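PDB 6GMP: parvulin 42 from Trypanosoma brucei brucei, which probably catalyses the cis-trans isomerisation of peptide bonds preceding proline, the deposited chain being its parvulin-type PPIase domain. Local coordinates for residues Val13-Pro21 against Ile33-Ala44. Numbering follows the deposited sequence.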
loop_
_atom_site.group_PDB
_atom_site.type_symbol
_atom_site.label_atom_id
_atom_site.label_comp_id
_atom_site.label_asym_id
_atom_site.label_seq_id
_atom_site.Cartn_x
_atom_site.Cartn_y
_atom_site.Cartn_z
ATOM N N VAL A 13 3.119 3.345 2.993
ATOM C CA VAL A 13 3.981 3.770 4.081
ATOM C C VAL A 13 4.911 4.829 3.505
ATOM O O VAL A 13 5.718 4.547 2.624
ATOM C CB VAL A 13 4.778 2.576 4.651
ATOM C CG1 VAL A 13 5.714 3.025 5.757
ATOM C CG2 VAL A 13 3.820 1.511 5.175
ATOM N N LYS A 14 4.793 6.052 3.995
ATOM C CA LYS A 14 5.565 7.165 3.472
ATOM C C LYS A 14 6.912 7.239 4.157
ATOM O O LYS A 14 7.182 6.542 5.140
ATOM C CB LYS A 14 4.782 8.468 3.654
ATOM C CG LYS A 14 3.544 8.530 2.797
ATOM C CD LYS A 14 2.858 9.880 2.886
ATOM C CE LYS A 14 1.628 9.912 2.011
ATOM N NZ LYS A 14 1.192 11.310 1.735
ATOM N N HIS A 15 7.775 8.108 3.657
ATOM C CA HIS A 15 9.014 8.430 4.336
ATOM C C HIS A 15 9.333 9.902 4.073
ATOM O O HIS A 15 8.654 10.547 3.249
ATOM C CB HIS A 15 10.160 7.515 3.902
ATOM C CG HIS A 15 10.394 7.485 2.426
ATOM N ND1 HIS A 15 11.007 8.516 1.753
ATOM C CD2 HIS A 15 10.111 6.539 1.502
ATOM C CE1 HIS A 15 11.101 8.203 0.471
ATOM N NE2 HIS A 15 10.557 7.014 0.293
ATOM N N LYS A 16 10.356 10.417 4.750
ATOM C CA LYS A 16 10.650 11.845 4.737
ATOM C C LYS A 16 10.986 12.400 3.360
ATOM O O LYS A 16 10.873 13.603 3.133
ATOM C CB LYS A 16 11.817 12.140 5.680
ATOM C CG LYS A 16 13.157 11.618 5.183
ATOM C CD LYS A 16 14.275 11.794 6.204
ATOM C CE LYS A 16 15.666 11.562 5.591
ATOM N NZ LYS A 16 16.025 12.529 4.495
ATOM N N ASP A 17 11.418 11.540 2.450
ATOM C CA ASP A 17 11.880 11.989 1.140
ATOM C C ASP A 17 10.808 11.979 0.048
ATOM O O ASP A 17 11.106 12.337 -1.092
ATOM C CB ASP A 17 13.093 11.172 0.685
ATOM C CG ASP A 17 14.335 11.461 1.507
ATOM O OD1 ASP A 17 14.406 12.537 2.135
ATOM O OD2 ASP A 17 15.250 10.612 1.503
ATOM N N VAL A 18 9.569 11.612 0.371
ATOM C CA VAL A 18 8.503 11.686 -0.634
ATOM C C VAL A 18 8.088 13.154 -0.814
ATOM O O VAL A 18 8.411 14.008 0.011
ATOM C CB VAL A 18 7.284 10.789 -0.298
ATOM C CG1 VAL A 18 7.712 9.347 -0.025
ATOM C CG2 VAL A 18 6.486 11.352 0.868
ATOM N N ARG A 19 7.388 13.451 -1.895
ATOM C CA ARG A 19 7.058 14.842 -2.196
ATOM C C ARG A 19 6.098 15.463 -1.173
ATOM O O ARG A 19 6.204 16.654 -0.861
ATOM C CB ARG A 19 6.514 14.978 -3.625
ATOM C CG ARG A 19 5.493 13.921 -4.028
ATOM C CD ARG A 19 5.145 14.034 -5.496
ATOM N NE ARG A 19 6.103 13.333 -6.348
ATOM C CZ ARG A 19 6.539 13.777 -7.524
ATOM N NH1 ARG A 19 6.127 14.941 -8.006
ATOM N NH2 ARG A 19 7.404 13.053 -8.219
ATOM N N ARG A 20 5.172 14.658 -0.653
ATOM C CA ARG A 20 4.253 15.100 0.397
ATOM C C ARG A 20 4.381 14.199 1.615
ATOM O O ARG A 20 3.577 13.277 1.810
ATOM C CB ARG A 20 2.813 15.061 -0.089
ATOM C CG ARG A 20 2.483 16.076 -1.164
ATOM C CD ARG A 20 1.158 15.729 -1.818
ATOM N NE ARG A 20 1.203 14.359 -2.321
ATOM C CZ ARG A 20 1.806 13.996 -3.449
ATOM N NH1 ARG A 20 2.394 14.910 -4.218
ATOM N NH2 ARG A 20 1.815 12.721 -3.811
ATOM N N PRO A 21 5.393 14.448 2.445
ATOM C CA PRO A 21 5.623 13.589 3.605
ATOM C C PRO A 21 4.709 13.928 4.777
ATOM O O PRO A 21 5.172 14.345 5.835
ATOM C CB PRO A 21 7.088 13.874 3.947
ATOM C CG PRO A 21 7.279 15.302 3.539
ATOM C CD PRO A 21 6.424 15.499 2.325
ATOM N N ILE A 33 5.537 13.036 8.308
ATOM C CA ILE A 33 6.293 11.791 8.167
ATOM C C ILE A 33 7.779 12.113 8.141
ATOM O O ILE A 33 8.244 12.792 7.235
ATOM C CB ILE A 33 5.925 11.059 6.868
ATOM C CG1 ILE A 33 4.418 10.803 6.795
ATOM C CG2 ILE A 33 6.693 9.743 6.762
ATOM C CD1 ILE A 33 3.856 10.051 7.985
ATOM N N THR A 34 8.509 11.645 9.151
ATOM C CA THR A 34 9.933 11.927 9.280
ATOM C C THR A 34 10.824 10.684 9.183
ATOM O O THR A 34 12.046 10.818 9.179
ATOM C CB THR A 34 10.238 12.635 10.599
ATOM O OG1 THR A 34 9.635 11.905 11.672
ATOM C CG2 THR A 34 9.675 14.040 10.583
ATOM N N ARG A 35 10.229 9.494 9.083
ATOM C CA ARG A 35 11.011 8.255 9.037
ATOM C C ARG A 35 11.836 8.198 7.768
ATOM O O ARG A 35 11.499 8.823 6.763
ATOM C CB ARG A 35 10.108 7.020 9.152
ATOM C CG ARG A 35 9.331 6.657 7.897
ATOM C CD ARG A 35 8.588 5.336 8.073
ATOM N NE ARG A 35 7.550 5.408 9.087
ATOM C CZ ARG A 35 6.300 5.808 8.869
ATOM N NH1 ARG A 35 5.909 6.201 7.668
ATOM N NH2 ARG A 35 5.427 5.821 9.859
ATOM N N SER A 36 12.935 7.466 7.815
ATOM C CA SER A 36 13.799 7.341 6.654
ATOM C C SER A 36 13.165 6.383 5.653
ATOM O O SER A 36 12.254 5.630 5.968
ATOM C CB SER A 36 15.143 6.795 7.072
ATOM O OG SER A 36 15.001 5.434 7.428
ATOM N N ARG A 37 13.680 6.419 4.432
ATOM C CA ARG A 37 13.288 5.461 3.413
ATOM C C ARG A 37 13.492 4.027 3.934
ATOM O O ARG A 37 12.615 3.174 3.799
ATOM C CB ARG A 37 14.112 5.695 2.150
ATOM C CG ARG A 37 13.819 4.710 1.033
ATOM C CD ARG A 37 14.656 4.991 -0.186
ATOM N NE ARG A 37 14.527 3.926 -1.179
ATOM C CZ ARG A 37 15.342 2.877 -1.258
ATOM N NH1 ARG A 37 16.379 2.752 -0.431
ATOM N NH2 ARG A 37 15.139 1.959 -2.190
ATOM N N ALA A 38 14.639 3.767 4.547
ATOM C CA ALA A 38 14.915 2.448 5.080
ATOM C C ALA A 38 13.886 2.063 6.120
ATOM O O ALA A 38 13.453 0.902 6.157
ATOM C CB ALA A 38 16.319 2.394 5.651
ATOM N N ASP A 39 13.518 3.003 6.978
ATOM C CA ASP A 39 12.506 2.734 7.990
ATOM C C ASP A 39 11.181 2.330 7.336
ATOM O O ASP A 39 10.507 1.410 7.810
ATOM C CB ASP A 39 12.245 3.963 8.853
ATOM C CG ASP A 39 13.424 4.355 9.727
ATOM O OD1 ASP A 39 14.334 3.552 9.999
ATOM O OD2 ASP A 39 13.404 5.541 10.151
ATOM N N ALA A 40 10.784 3.018 6.270
ATOM C CA ALA A 40 9.521 2.718 5.581
ATOM C C ALA A 40 9.561 1.316 4.970
ATOM O O ALA A 40 8.587 0.568 5.049
ATOM C CB ALA A 40 9.253 3.748 4.501
ATOM N N ILE A 41 10.679 0.958 4.352
ATOM C CA ILE A 41 10.822 -0.375 3.789
ATOM C C ILE A 41 10.716 -1.424 4.874
ATOM O O ILE A 41 10.015 -2.421 4.708
ATOM C CB ILE A 41 12.151 -0.478 3.041
ATOM C CG1 ILE A 41 12.129 0.426 1.796
ATOM C CG2 ILE A 41 12.450 -1.914 2.633
ATOM C CD1 ILE A 41 13.485 0.592 1.133
ATOM N N ASN A 42 11.399 -1.218 5.988
ATOM C CA ASN A 42 11.352 -2.192 7.061
ATOM C C ASN A 42 9.968 -2.300 7.661
ATOM O O ASN A 42 9.523 -3.395 7.995
ATOM C CB ASN A 42 12.365 -1.836 8.138
ATOM C CG ASN A 42 13.771 -2.143 7.716
ATOM O OD1 ASN A 42 14.023 -3.121 7.001
ATOM N ND2 ASN A 42 14.710 -1.341 8.183
ATOM N N LEU A 43 9.275 -1.185 7.778
ATOM C CA LEU A 43 7.930 -1.196 8.320
ATOM C C LEU A 43 6.980 -1.939 7.387
ATOM O O LEU A 43 6.227 -2.814 7.831
ATOM C CB LEU A 43 7.436 0.226 8.563
ATOM C CG LEU A 43 5.995 0.354 9.056
ATOM C CD1 LEU A 43 5.806 -0.471 10.292
ATOM C CD2 LEU A 43 5.675 1.807 9.338
ATOM N N ALA A 44 7.007 -1.619 6.094
ATOM C CA ALA A 44 6.159 -2.304 5.129
ATOM C C ALA A 44 6.422 -3.810 5.144
ATOM O O ALA A 44 5.492 -4.632 5.072
ATOM C CB ALA A 44 6.392 -1.731 3.746
HETATM O O HOH W 1 15.324 8.662 3.633
#
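The His15 ring lies between Arg37 CA, over one face and offset toward the rim at 4.0 Å from the centroid (a CH-pi contact), and its turn neighbour Val18, whose CG1 sits over the centre of the opposite face. Its ND1 takes the N-H of Asp17 close to the ring plane, which fixes the ring's rotation, while the extended Arg37 chain runs alongside it to a salt bridge with Glu110. A bend at chi3 (65°) brings the Arg35 guanidinium back to Lys14 O, to which NH1 donates at 2.9 Å; the oxygen lies in the guanidinium plane, but the donor stands above the carbonyl plane. Glu71 forms a salt bridge with the same NH1. Val13 CG1 meets Ala40 CB at 3.8 Å and, in one of two Leu43 conformers, Leu43 CD2. Ile33 CG2 packs 3.6 Å from His15 CA. Two backbone bonds tie the segments, Lys16 N to Arg35 O (2.8 Å) and Ile33 N to Pro21 O. A water links Asp17 OD2 to Arg37 N. Ser36 and Asp39 form a capping box starting helix 37-49. Together the cross-segment bonds and packing join the two ends of the loop between the first strand and first helix of the parvulin fold.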